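Local coordinates for substrate binding periplasmic protein (Ralstonia solanacearum, PDB 3LOP), which probably binds leucine or related amino acids in the periplasm and, as in its relatives, would hand them to an ABC transporter in the inner membrane, at residues Leu31-Leu36 with Val295-Ile300; Ala76-Val81 with Val291-Leu296; Ile144-Gln149 with Ala199-Ala204; Ala174-Pro179 with Asp190-Ala195; Ser230-Ile235 with Asp281-Ala286. One frame throughout, in Å; residues are numbered along the deposited sequence.

Contact 1 of 5, residues Leu31-Leu36 with Val295-Ile300; sequences LYFDWL and VLAEAI. With EDO (1,2-ethanediol), chain C.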
# COMPACT_ATOMS: atom_id res chain seq x y z
N LEU A 31 5.26 -2.51 -15.36
CA LEU A 31 6.06 -3.70 -15.64
C LEU A 31 5.15 -4.88 -15.96
O LEU A 31 5.37 -5.59 -16.94
CB LEU A 31 6.95 -4.05 -14.44
CG LEU A 31 7.74 -5.36 -14.60
CD1 LEU A 31 8.69 -5.26 -15.78
CD2 LEU A 31 8.50 -5.64 -13.31
N TYR A 32 4.12 -5.09 -15.14
CA TYR A 32 3.24 -6.21 -15.39
C TYR A 32 2.55 -6.09 -16.75
O TYR A 32 2.49 -7.06 -17.50
CB TYR A 32 2.17 -6.36 -14.31
CG TYR A 32 1.36 -7.61 -14.57
CD1 TYR A 32 1.91 -8.87 -14.33
CD2 TYR A 32 0.12 -7.54 -15.19
CE1 TYR A 32 1.25 -10.03 -14.73
CE2 TYR A 32 -0.55 -8.69 -15.59
CZ TYR A 32 0.03 -9.93 -15.36
OH TYR A 32 -0.61 -11.07 -15.81
N PHE A 33 2.02 -4.92 -17.06
CA PHE A 33 1.33 -4.76 -18.33
C PHE A 33 2.27 -4.87 -19.53
O PHE A 33 1.90 -5.42 -20.56
CB PHE A 33 0.55 -3.45 -18.36
CG PHE A 33 -0.66 -3.45 -17.45
CD1 PHE A 33 -1.53 -4.54 -17.44
CD2 PHE A 33 -0.92 -2.38 -16.61
CE1 PHE A 33 -2.64 -4.55 -16.60
CE2 PHE A 33 -2.04 -2.39 -15.77
CZ PHE A 33 -2.89 -3.48 -15.77
N ASP A 34 3.50 -4.36 -19.41
CA ASP A 34 4.45 -4.48 -20.51
C ASP A 34 4.76 -5.97 -20.72
O ASP A 34 4.87 -6.44 -21.84
CB ASP A 34 5.76 -3.74 -20.21
CG ASP A 34 5.62 -2.23 -20.34
OD1 ASP A 34 4.69 -1.77 -21.03
OD2 ASP A 34 6.47 -1.51 -19.78
N TRP A 35 4.90 -6.69 -19.61
CA TRP A 35 5.18 -8.13 -19.61
C TRP A 35 4.01 -8.87 -20.26
O TRP A 35 4.20 -9.74 -21.12
CB TRP A 35 5.40 -8.56 -18.16
CG TRP A 35 5.36 -10.03 -17.82
CD1 TRP A 35 4.54 -10.62 -16.90
CD2 TRP A 35 6.27 -11.05 -18.26
NE1 TRP A 35 4.89 -11.93 -16.72
CE2 TRP A 35 5.95 -12.23 -17.54
CE3 TRP A 35 7.34 -11.09 -19.17
CZ2 TRP A 35 6.65 -13.43 -17.71
CZ3 TRP A 35 8.03 -12.29 -19.34
CH2 TRP A 35 7.68 -13.44 -18.61
N LEU A 36 2.79 -8.51 -19.86
CA LEU A 36 1.59 -9.12 -20.41
C LEU A 36 1.53 -8.87 -21.92
O LEU A 36 1.22 -9.78 -22.70
CB LEU A 36 0.35 -8.53 -19.74
CG LEU A 36 -1.02 -9.06 -20.19
CD1 LEU A 36 -1.13 -10.54 -19.87
CD2 LEU A 36 -2.12 -8.27 -19.49
N VAL A 295 -4.21 -8.78 -10.99
CA VAL A 295 -5.58 -9.07 -10.57
C VAL A 295 -6.55 -8.42 -11.56
O VAL A 295 -7.53 -9.03 -11.98
CB VAL A 295 -5.85 -8.53 -9.15
CG1 VAL A 295 -7.34 -8.56 -8.85
CG2 VAL A 295 -5.11 -9.39 -8.13
N LEU A 296 -6.28 -7.17 -11.92
CA LEU A 296 -7.13 -6.46 -12.86
C LEU A 296 -7.09 -7.14 -14.23
O LEU A 296 -8.12 -7.28 -14.88
CB LEU A 296 -6.68 -5.00 -12.99
CG LEU A 296 -7.39 -4.14 -14.04
CD1 LEU A 296 -8.90 -4.15 -13.81
CD2 LEU A 296 -6.84 -2.72 -13.98
N ALA A 297 -5.90 -7.57 -14.65
CA ALA A 297 -5.75 -8.23 -15.93
C ALA A 297 -6.61 -9.49 -16.02
O ALA A 297 -7.19 -9.77 -17.07
CB ALA A 297 -4.29 -8.57 -16.18
N GLU A 298 -6.68 -10.26 -14.94
CA GLU A 298 -7.48 -11.48 -14.92
C GLU A 298 -8.96 -11.12 -15.08
O GLU A 298 -9.70 -11.82 -15.78
CB GLU A 298 -7.26 -12.23 -13.60
CG GLU A 298 -8.15 -13.46 -13.39
CD GLU A 298 -7.99 -14.53 -14.47
OE1 GLU A 298 -6.98 -14.52 -15.21
OE2 GLU A 298 -8.89 -15.39 -14.57
N ALA A 299 -9.39 -10.04 -14.44
CA ALA A 299 -10.77 -9.62 -14.55
C ALA A 299 -11.05 -9.19 -15.99
O ALA A 299 -12.10 -9.51 -16.55
CB ALA A 299 -11.06 -8.47 -13.59
N ILE A 300 -10.12 -8.46 -16.59
CA ILE A 300 -10.29 -8.01 -17.97
C ILE A 300 -10.38 -9.22 -18.90
O ILE A 300 -11.19 -9.25 -19.82
CB ILE A 300 -9.14 -7.09 -18.41
CG1 ILE A 300 -9.16 -5.81 -17.57
CG2 ILE A 300 -9.27 -6.75 -19.89
CD1 ILE A 300 -8.02 -4.85 -17.85
C1 EDO C . 1.53 -0.91 -20.61
O1 EDO C . 2.35 -0.37 -19.57
C2 EDO C . 1.60 -0.02 -21.84
O2 EDO C . 0.95 1.22 -21.55

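Contact 2 of 5, residues Ala76-Val81 with Val291-Leu296; sequences ALLTVV and VAAKVL. With LEU (leucine), chain B.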
# COMPACT_ATOMS: atom_id res chain seq x y z
N ALA A 76 -10.79 0.58 -15.86
CA ALA A 76 -10.54 0.55 -14.42
C ALA A 76 -9.42 1.49 -14.02
O ALA A 76 -8.65 1.96 -14.86
CB ALA A 76 -10.20 -0.88 -13.98
N LEU A 77 -9.36 1.76 -12.71
CA LEU A 77 -8.36 2.63 -12.09
C LEU A 77 -7.53 1.75 -11.14
O LEU A 77 -8.09 0.89 -10.45
CB LEU A 77 -9.06 3.74 -11.30
CG LEU A 77 -8.24 4.64 -10.37
CD1 LEU A 77 -7.28 5.51 -11.17
CD2 LEU A 77 -9.19 5.52 -9.57
N LEU A 78 -6.22 1.98 -11.09
CA LEU A 78 -5.33 1.20 -10.24
C LEU A 78 -4.54 1.98 -9.19
O LEU A 78 -4.14 3.12 -9.40
CB LEU A 78 -4.29 0.46 -11.09
CG LEU A 78 -4.62 -0.82 -11.85
CD1 LEU A 78 -3.43 -1.19 -12.73
CD2 LEU A 78 -4.92 -1.94 -10.87
N THR A 79 -4.32 1.31 -8.06
CA THR A 79 -3.51 1.78 -6.93
C THR A 79 -3.37 3.27 -6.59
O THR A 79 -2.27 3.82 -6.63
CB THR A 79 -2.08 1.22 -7.07
OG1 THR A 79 -1.43 1.83 -8.20
CG2 THR A 79 -2.12 -0.29 -7.29
N VAL A 80 -4.47 3.92 -6.24
CA VAL A 80 -4.40 5.32 -5.86
C VAL A 80 -3.76 5.38 -4.47
O VAL A 80 -4.05 4.54 -3.61
CB VAL A 80 -5.81 5.97 -5.82
CG1 VAL A 80 -5.73 7.36 -5.22
CG2 VAL A 80 -6.37 6.04 -7.23
N VAL A 81 -2.89 6.36 -4.26
CA VAL A 81 -2.18 6.51 -2.99
C VAL A 81 -2.81 7.55 -2.07
O VAL A 81 -3.23 8.62 -2.52
CB VAL A 81 -0.71 6.90 -3.24
CG1 VAL A 81 -0.01 7.19 -1.92
CG2 VAL A 81 0.00 5.80 -4.00
N VAL A 291 1.05 -6.88 -8.53
CA VAL A 291 -0.06 -7.72 -8.10
C VAL A 291 -1.42 -7.12 -8.45
O VAL A 291 -2.31 -7.81 -8.94
CB VAL A 291 0.01 -8.00 -6.58
CG1 VAL A 291 -1.28 -8.62 -6.08
CG2 VAL A 291 1.18 -8.94 -6.28
N ALA A 292 -1.59 -5.82 -8.20
CA ALA A 292 -2.85 -5.17 -8.51
C ALA A 292 -3.13 -5.25 -10.00
O ALA A 292 -4.24 -5.56 -10.43
CB ALA A 292 -2.81 -3.72 -8.06
N ALA A 293 -2.10 -4.99 -10.80
CA ALA A 293 -2.24 -5.04 -12.25
C ALA A 293 -2.62 -6.44 -12.72
O ALA A 293 -3.45 -6.59 -13.61
CB ALA A 293 -0.94 -4.60 -12.92
N LYS A 294 -2.01 -7.47 -12.12
CA LYS A 294 -2.31 -8.84 -12.52
C LYS A 294 -3.75 -9.22 -12.16
O LYS A 294 -4.42 -9.90 -12.93
CB LYS A 294 -1.32 -9.82 -11.87
CG LYS A 294 -1.46 -11.23 -12.40
CD LYS A 294 -0.31 -12.12 -11.96
CE LYS A 294 -0.43 -13.50 -12.60
NZ LYS A 294 0.70 -14.39 -12.20
N VAL A 295 -4.21 -8.78 -10.99
CA VAL A 295 -5.58 -9.07 -10.57
C VAL A 295 -6.55 -8.42 -11.56
O VAL A 295 -7.53 -9.03 -11.98
CB VAL A 295 -5.85 -8.53 -9.15
CG1 VAL A 295 -7.34 -8.56 -8.85
CG2 VAL A 295 -5.11 -9.39 -8.13
N LEU A 296 -6.28 -7.17 -11.92
CA LEU A 296 -7.13 -6.46 -12.86
C LEU A 296 -7.09 -7.14 -14.23
O LEU A 296 -8.12 -7.28 -14.88
CB LEU A 296 -6.68 -5.00 -12.99
CG LEU A 296 -7.39 -4.14 -14.04
CD1 LEU A 296 -8.90 -4.15 -13.81
CD2 LEU A 296 -6.84 -2.72 -13.98
N LEU B . -1.54 5.12 0.62
CA LEU B . -0.50 5.79 1.45
C LEU B . 0.85 5.13 1.22
O LEU B . 1.86 5.80 1.51
CB LEU B . -0.88 5.69 2.91
CG LEU B . -2.34 6.10 3.01
CD1 LEU B . -3.06 5.27 3.97
CD2 LEU B . -2.44 7.53 3.37
OXT LEU B . 0.86 3.97 0.77

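Contact 3 of 5, residues Ile144-Gln149 with Ala199-Ala204; sequences IGVLYQ and AIFLGA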
# COMPACT_ATOMS: atom_id res chain seq x y z
N ILE A 144 3.26 2.29 24.80
CA ILE A 144 3.38 2.48 23.37
C ILE A 144 3.12 3.92 22.92
O ILE A 144 2.17 4.56 23.38
CB ILE A 144 2.40 1.54 22.64
CG1 ILE A 144 2.75 0.08 22.97
CG2 ILE A 144 2.44 1.77 21.13
CD1 ILE A 144 1.76 -0.95 22.46
N GLY A 145 3.98 4.41 22.04
CA GLY A 145 3.84 5.75 21.51
C GLY A 145 3.43 5.62 20.05
O GLY A 145 3.64 4.57 19.44
N VAL A 146 2.83 6.66 19.49
CA VAL A 146 2.40 6.60 18.10
C VAL A 146 2.71 7.88 17.33
O VAL A 146 2.42 8.98 17.80
CB VAL A 146 0.87 6.36 17.99
CG1 VAL A 146 0.46 6.26 16.53
CG2 VAL A 146 0.48 5.09 18.75
N LEU A 147 3.33 7.72 16.16
CA LEU A 147 3.61 8.84 15.28
C LEU A 147 2.47 8.74 14.27
O LEU A 147 2.27 7.68 13.68
CB LEU A 147 4.93 8.64 14.53
CG LEU A 147 5.15 9.65 13.39
CD1 LEU A 147 5.42 11.03 13.98
CD2 LEU A 147 6.30 9.21 12.50
N TYR A 148 1.72 9.82 14.08
CA TYR A 148 0.61 9.76 13.13
C TYR A 148 0.51 10.96 12.20
O TYR A 148 0.82 12.09 12.59
CB TYR A 148 -0.73 9.59 13.87
CG TYR A 148 -1.15 10.78 14.71
CD1 TYR A 148 -0.61 11.00 15.98
CD2 TYR A 148 -2.09 11.69 14.23
CE1 TYR A 148 -1.01 12.08 16.75
CE2 TYR A 148 -2.50 12.78 15.00
CZ TYR A 148 -1.95 12.97 16.26
OH TYR A 148 -2.35 14.04 17.03
N GLN A 149 0.08 10.70 10.97
CA GLN A 149 -0.08 11.76 9.99
C GLN A 149 -1.33 12.55 10.36
O GLN A 149 -2.35 11.98 10.74
CB GLN A 149 -0.20 11.16 8.59
CG GLN A 149 -0.29 12.19 7.47
CD GLN A 149 -0.01 11.57 6.11
OE1 GLN A 149 1.14 11.36 5.74
NE2 GLN A 149 -1.07 11.25 5.38
N ALA A 199 7.85 1.03 22.81
CA ALA A 199 7.66 0.81 21.38
C ALA A 199 6.95 2.01 20.78
O ALA A 199 6.16 2.68 21.45
CB ALA A 199 6.83 -0.46 21.15
N ILE A 200 7.25 2.30 19.52
CA ILE A 200 6.61 3.40 18.82
C ILE A 200 6.08 2.87 17.50
O ILE A 200 6.83 2.30 16.70
CB ILE A 200 7.60 4.55 18.54
CG1 ILE A 200 8.00 5.21 19.86
CG2 ILE A 200 6.95 5.57 17.61
CD1 ILE A 200 9.11 6.25 19.71
N PHE A 201 4.78 3.06 17.28
CA PHE A 201 4.12 2.61 16.07
C PHE A 201 4.05 3.78 15.09
O PHE A 201 3.67 4.89 15.45
CB PHE A 201 2.71 2.12 16.41
CG PHE A 201 1.97 1.55 15.24
CD1 PHE A 201 1.24 2.38 14.39
CD2 PHE A 201 2.01 0.19 14.98
CE1 PHE A 201 0.57 1.85 13.30
CE2 PHE A 201 1.34 -0.35 13.89
CZ PHE A 201 0.61 0.49 13.05
N LEU A 202 4.44 3.52 13.85
CA LEU A 202 4.44 4.56 12.83
C LEU A 202 3.24 4.51 11.89
O LEU A 202 3.19 3.68 10.97
CB LEU A 202 5.73 4.48 12.00
CG LEU A 202 7.05 4.38 12.78
CD1 LEU A 202 8.20 4.24 11.80
CD2 LEU A 202 7.23 5.61 13.67
N GLY A 203 2.28 5.39 12.13
CA GLY A 203 1.10 5.47 11.28
C GLY A 203 1.42 6.62 10.34
O GLY A 203 0.81 7.69 10.41
N ALA A 204 2.39 6.39 9.47
CA ALA A 204 2.87 7.41 8.55
C ALA A 204 3.24 6.87 7.18
O ALA A 204 3.17 5.67 6.92
CB ALA A 204 4.08 8.09 9.17

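Contact 4 of 5, residues Ala174-Pro179 with Asp190-Ala195; sequences AMASYP and DKLLAA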
# COMPACT_ATOMS: atom_id res chain seq x y z
N ALA A 174 1.75 7.95 24.51
CA ALA A 174 2.07 9.25 23.93
C ALA A 174 1.85 9.20 22.43
O ALA A 174 2.00 8.16 21.80
CB ALA A 174 3.52 9.61 24.22
N MSE A 175 1.47 10.34 21.85
CA MSE A 175 1.26 10.42 20.42
C MSE A 175 1.77 11.77 19.91
O MSE A 175 1.77 12.76 20.64
CB MSE A 175 -0.22 10.23 20.06
CG MSE A 175 -1.17 11.24 20.69
SE MSE A 175 -3.01 10.91 20.14
CE MSE A 175 -3.39 9.41 21.30
N ALA A 176 2.22 11.78 18.67
CA ALA A 176 2.74 12.98 18.04
C ALA A 176 2.43 12.93 16.56
O ALA A 176 2.52 11.87 15.93
CB ALA A 176 4.24 13.08 18.26
N SER A 177 2.07 14.08 15.99
CA SER A 177 1.71 14.15 14.58
C SER A 177 2.70 14.91 13.71
O SER A 177 3.65 15.52 14.19
CB SER A 177 0.34 14.82 14.45
OG SER A 177 0.41 16.18 14.85
N TYR A 178 2.45 14.85 12.40
CA TYR A 178 3.25 15.56 11.41
C TYR A 178 2.28 15.84 10.26
O TYR A 178 1.32 15.10 10.06
CB TYR A 178 4.44 14.70 10.94
CG TYR A 178 4.06 13.56 10.04
CD1 TYR A 178 3.89 13.76 8.66
CD2 TYR A 178 3.83 12.29 10.55
CE1 TYR A 178 3.50 12.72 7.83
CE2 TYR A 178 3.43 11.24 9.72
CZ TYR A 178 3.27 11.47 8.37
OH TYR A 178 2.85 10.45 7.55
N PRO A 179 2.51 16.92 9.50
CA PRO A 179 1.65 17.31 8.37
C PRO A 179 1.72 16.39 7.16
O PRO A 179 2.80 15.98 6.75
CB PRO A 179 2.13 18.73 8.04
CG PRO A 179 2.81 19.19 9.30
CD PRO A 179 3.52 17.96 9.76
N ASP A 190 10.89 15.23 18.97
CA ASP A 190 11.14 15.82 20.29
C ASP A 190 10.18 15.22 21.32
O ASP A 190 10.60 14.80 22.40
CB ASP A 190 10.93 17.34 20.27
CG ASP A 190 11.91 18.06 19.36
OD1 ASP A 190 13.05 17.59 19.20
OD2 ASP A 190 11.53 19.12 18.82
N LYS A 191 8.90 15.17 20.97
CA LYS A 191 7.88 14.65 21.86
C LYS A 191 8.02 13.17 22.21
O LYS A 191 7.90 12.79 23.37
CB LYS A 191 6.49 14.91 21.27
CG LYS A 191 5.35 14.61 22.23
CD LYS A 191 4.01 15.03 21.65
CE LYS A 191 2.89 14.81 22.66
NZ LYS A 191 1.56 15.17 22.10
N LEU A 192 8.26 12.33 21.21
CA LEU A 192 8.38 10.90 21.48
C LEU A 192 9.69 10.51 22.16
O LEU A 192 9.75 9.50 22.85
CB LEU A 192 8.16 10.11 20.19
CG LEU A 192 6.71 10.22 19.69
CD1 LEU A 192 6.55 9.50 18.36
CD2 LEU A 192 5.76 9.65 20.73
N LEU A 193 10.73 11.32 21.97
CA LEU A 193 12.01 11.05 22.62
C LEU A 193 11.82 11.24 24.13
O LEU A 193 12.39 10.49 24.93
CB LEU A 193 13.08 12.02 22.13
CG LEU A 193 13.89 11.68 20.89
CD1 LEU A 193 14.74 12.87 20.49
CD2 LEU A 193 14.77 10.46 21.16
N ALA A 194 11.03 12.24 24.49
CA ALA A 194 10.75 12.56 25.88
C ALA A 194 9.79 11.57 26.54
O ALA A 194 9.77 11.44 27.76
CB ALA A 194 10.19 13.98 25.98
N ALA A 195 8.99 10.89 25.73
CA ALA A 195 8.03 9.92 26.26
C ALA A 195 8.73 8.65 26.71
O ALA A 195 9.68 8.19 26.07
CB ALA A 195 6.97 9.61 25.21
O HOH W 1 1.02 12.45 23.94

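Contact 5 of 5, residues Ser230-Ile235 with Asp281-Ala286; sequences SIDPGI and DLSFRA. With LEU (leucine), chain B.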
# COMPACT_ATOMS: atom_id res chain seq x y z
N SER A 230 2.33 0.99 4.72
CA SER A 230 2.45 2.20 3.92
C SER A 230 3.93 2.58 3.92
O SER A 230 4.36 3.46 3.17
CB SER A 230 1.62 3.32 4.54
OG SER A 230 1.90 3.46 5.93
N ILE A 231 4.70 1.90 4.77
CA ILE A 231 6.14 2.14 4.89
C ILE A 231 6.93 0.95 4.36
O ILE A 231 7.05 -0.08 5.03
CB ILE A 231 6.51 2.37 6.37
CG1 ILE A 231 5.71 3.55 6.93
CG2 ILE A 231 8.01 2.62 6.49
CD1 ILE A 231 5.73 3.64 8.44
N ASP A 232 7.48 1.09 3.16
CA ASP A 232 8.27 0.03 2.54
C ASP A 232 9.57 -0.11 3.35
O ASP A 232 10.36 0.83 3.41
CB ASP A 232 8.58 0.42 1.09
CG ASP A 232 9.21 -0.71 0.31
OD1 ASP A 232 10.14 -1.36 0.84
OD2 ASP A 232 8.78 -0.93 -0.84
N PRO A 233 9.80 -1.28 3.96
CA PRO A 233 11.03 -1.46 4.75
C PRO A 233 12.31 -1.30 3.94
O PRO A 233 13.36 -0.97 4.49
CB PRO A 233 10.86 -2.86 5.34
CG PRO A 233 10.05 -3.56 4.30
CD PRO A 233 9.01 -2.52 3.93
N GLY A 234 12.22 -1.54 2.64
CA GLY A 234 13.39 -1.41 1.78
C GLY A 234 13.77 0.05 1.68
O GLY A 234 14.93 0.42 1.81
N ILE A 235 12.77 0.90 1.45
CA ILE A 235 12.98 2.33 1.34
C ILE A 235 13.39 2.90 2.70
O ILE A 235 14.28 3.75 2.80
CB ILE A 235 11.69 3.05 0.90
CG1 ILE A 235 11.20 2.48 -0.43
CG2 ILE A 235 11.95 4.55 0.79
CD1 ILE A 235 9.89 3.06 -0.90
N ASP A 281 13.07 -1.20 -9.85
CA ASP A 281 13.70 -1.96 -8.78
C ASP A 281 12.66 -2.79 -8.03
O ASP A 281 11.53 -2.35 -7.82
CB ASP A 281 14.39 -1.02 -7.78
CG ASP A 281 15.62 -0.35 -8.37
OD1 ASP A 281 16.49 -1.08 -8.89
OD2 ASP A 281 15.72 0.89 -8.30
N LEU A 282 13.06 -4.00 -7.64
CA LEU A 282 12.18 -4.88 -6.90
C LEU A 282 11.99 -4.27 -5.51
O LEU A 282 12.97 -3.96 -4.83
CB LEU A 282 12.82 -6.27 -6.78
CG LEU A 282 12.14 -7.31 -5.89
CD1 LEU A 282 10.74 -7.63 -6.42
CD2 LEU A 282 13.00 -8.57 -5.87
N SER A 283 10.74 -4.08 -5.10
CA SER A 283 10.44 -3.51 -3.79
C SER A 283 9.03 -3.91 -3.40
O SER A 283 8.26 -4.38 -4.23
CB SER A 283 10.52 -1.99 -3.83
OG SER A 283 9.45 -1.44 -4.58
N PHE A 284 8.69 -3.72 -2.13
CA PHE A 284 7.36 -4.06 -1.66
C PHE A 284 6.27 -3.31 -2.43
O PHE A 284 5.31 -3.93 -2.90
CB PHE A 284 7.23 -3.78 -0.16
CG PHE A 284 7.53 -4.97 0.71
CD1 PHE A 284 6.61 -6.01 0.83
CD2 PHE A 284 8.74 -5.06 1.39
CE1 PHE A 284 6.89 -7.13 1.63
CE2 PHE A 284 9.03 -6.16 2.19
CZ PHE A 284 8.11 -7.20 2.31
N ARG A 285 6.42 -2.00 -2.59
CA ARG A 285 5.40 -1.24 -3.29
C ARG A 285 5.35 -1.57 -4.79
O ARG A 285 4.28 -1.50 -5.40
CB ARG A 285 5.58 0.27 -3.08
CG ARG A 285 5.63 0.72 -1.61
CD ARG A 285 4.66 -0.04 -0.70
NE ARG A 285 3.24 0.23 -0.95
CZ ARG A 285 2.57 1.30 -0.52
NH1 ARG A 285 3.18 2.24 0.20
NH2 ARG A 285 1.27 1.41 -0.78
N ALA A 286 6.48 -1.94 -5.38
CA ALA A 286 6.48 -2.29 -6.80
C ALA A 286 5.73 -3.61 -6.96
O ALA A 286 5.00 -3.82 -7.93
CB ALA A 286 7.90 -2.41 -7.32
N LEU B . -1.54 5.12 0.62
CA LEU B . -0.50 5.79 1.45
C LEU B . 0.85 5.13 1.22
O LEU B . 1.86 5.80 1.51
CB LEU B . -0.88 5.69 2.91
CG LEU B . -2.34 6.10 3.01
CD1 LEU B . -3.06 5.27 3.97
CD2 LEU B . -2.44 7.53 3.37
OXT LEU B . 0.86 3.97 0.77
O HOH W 2 5.97 2.93 0.98
O HOH W 3 11.24 -3.23 -0.60
O HOH W 4 9.05 0.98 -2.99

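Contact 1 of 5, residues Leu31-Leu36 with Val295-Ile300
Helices 19-38 and 284-303 pass each other with the axes of their short segments 11.3 Å apart and their N-to-C directions 43° apart, F33 and A297 having the nearest CA atoms. At this spacing the backbones do not meet, and long side chains of 31-36 reach across to a methyl group. A297 CB points at the other helix and is met from three residues: CE2 of Y32 at 3.8 Å, CD2 of L36 at 4.0 Å and, more loosely, CE1 of F33. Both rings present their edges, with the methyl near each ring plane, so neither aromatic face is used on A297. Y32 gets there because its CG is anti to the backbone N (chi1 -175°), which carries the ring out from the helix toward 295-300. The two helices pack beside the parallel sheet of the N-terminal lobe of this periplasmic binding protein fold, and F33 and L296 both lie on L78 of strand 74-78. F33 CZ comes within 4.4 Å of L296 CD2, again at the ring edge. Contacts between 31-36 and 295-300 are wholly apolar. On another flank of the first helix, D34 OD2 makes a salt bridge with R30.

Contact 2 of 5, residues Ala76-Val81 with Val291-Leu296
L78 and L296 interlock where strand 76-78 runs over helix 291-296, almost antiparallel to it at 163°, with the short axes 9.7 Å apart. L78 is the side chain to follow. Its CB points at the helix, and with CG anti to the carbonyl carbon (chi1 -78°) the fork is delivered over the helix between A292 and L296. CG itself lies 3.6 Å from CD2 of L296. Beyond it the two methyls part: CD1 reaches the backbone of A293, 4.1 Å from its CA, and also touches L296 CD2, whereas CD2 lies against A292, 3.7 Å from its O and 3.9 Å from its CB. The L296 fork is thus met by CG and both branches of L78, the two side chains crossing at a slant. Its other methyl, CD1, approaches A76 CB to 3.5 Å, so the leucine spans two strand residues that face the same way. At the far end T79 CG2 packs on A292 CB at 3.6 Å, where the chain leaves the strand for the ligand pocket and V81 CG1 stands 3.6 Å from the bound leucine's N. This is strand-on-helix packing in the N-terminal lobe, with V8 of strand 6-12 and V103 of strand 102-103 also lying against L78. No hydrogen bond joins the two segments; the helix is held to the sheet here by buried hydrocarbon contacts alone.

Contact 3 of 5, residues Ile144-Gln149 with Ala199-Ala204
Two neighbouring parallel strands, 144-149 and 199-203, meet inside the four-stranded sheet of the second lobe of the type I periplasmic binding protein fold. They lie between strands 174-178 and 224-227, and helices cover both faces. Every residue from I144 to Y148 is bridged to one from A199 to G203. The hydrogen bonds follow the parallel pattern, in which G145 and L147 each bond to the two residues flanking the one they face, while Q149 adds a bond through its N. G145 N gives to A199 O at 2.8 Å and nearly straight, 171° at the hydrogen, while G145 O takes F201 N. L147 repeats this, its N bonding F201 O and its O receiving G203 N, the latter donor standing nearly on the line of the carbonyl. Toward the end the pairing slackens, Q149 N to G203 O being 3.1 Å with 143° at the hydrogen, where G203 centres an inverse gamma turn.

On the face of V146 and F201, the phenylalanine ring leads away from the first strand, with V146 CG1 at its edge. I158 and V161 of helix 152-166 cover V146 and F201 there. The other face carries L147 and L202, beneath F212 of helix 206-218. There L147 CD2 touches two methyl groups set at about a right angle, 3.9 Å from L202 CD2 and 4.2 Å from A204 CB.

Contact 4 of 5, residues Ala174-Pro179 with Asp190-Ala195
A right-handed beta-alpha-beta connection of the second lobe includes this contact: strand 174-178, at the edge of the parallel sheet, leads into helix 186-194, which turns back across it before the chain enters strand 199-203. Strand and helix run almost antiparallel, at 165°, with their short axes 8.0 Å apart. Small residues allow this approach. A174 CB meets A195 CB at 3.6 Å, methyl against methyl at the helix end, and has CD2 of L192 on another flank. A176 CB touches L192 CG at 4.0 Å and, on the outer side, the aliphatic chain of K191, whose CD lies 3.9 Å away. K191 then goes on past the alanine to the backbone. It runs fully extended from a chi1 of -171°, and NZ arrives at the carbonyl of M175, a selenomethionine, giving its O a hydrogen bond of 2.8 Å that comes in nearly along the C=O direction. A water accepts from M175 N at 3.0 Å and, weakly, from K191 NZ, joining the ammonium group to the same residue a second time. The outer side of the contact is therefore polar, whereas L192 lies on the buried side. There L192 also packs on F212 of helix 206-218, and on the opposite sheet face M175 leans against Y148 of strand 144-149 and I158 of helix 152-166.

Contact 5 of 5, residues Ser230-Ile235 with Asp281-Ala286
D232 and F284 bring two helix starts together, their CA atoms 5.9 Å apart, and the close packing lies around the D232 carboxylate. A chi1 of -171° extends D232 toward the opposite loop, where OD2 accepts from R285 N at 3.1 Å on its anti side, 31° out of the carboxylate plane. OD1 meanwhile takes G234 N at 2.8 Å, so this one N-cap residue caps its own helix and also bonds the first turn of helix 284-303. That helix has its own N-cap, S283, whose OG receives A286 N. P233 packs next to it: its CG touches CE2 of F284 at 3.5 Å, while D232 OD1 lies at the edge of the same ring.

The two segments meet at the cleft between the lobes of the periplasmic binding protein fold, beside the ligand. R285, bent at chi2 and chi3, grips one carboxylate oxygen of the bound leucine, OXT, through NH1 (2.9 Å) and NH2 (3.0 Å), and E288 holds NE. By contrast, S230 meets R285 largely through water: one molecule donates to S230 O and accepts from R285 NH1 and D232 N. Two further waters hydrate the aspartate, one bonding OD1 and F284 N, another OD2 and S283 OG.

In the fold
Contacts 1 and 2 share V295 and L296 of helix 284-303 and form one continuous packed region, centres 9 Å apart, in which F33 CE2 touches L78 CD1 at 3.5 Å. Contacts 3 and 4 pair in the other lobe, 8 Å between centres, with Q149 OE1 2.7 Å from Y178 OH, probably a hydrogen bond. The two groups lie on opposite sides of the chain's centre: the centres of contacts 1 and 3 are about 35 Å apart. Contact 5 joins them, starting the helix used by contacts 1 and 2, while S230 OG bonds A204 O of contact 3. The bound leucine lies between, touched by V81 of contact 2 and by S230 and R285 of contact 5.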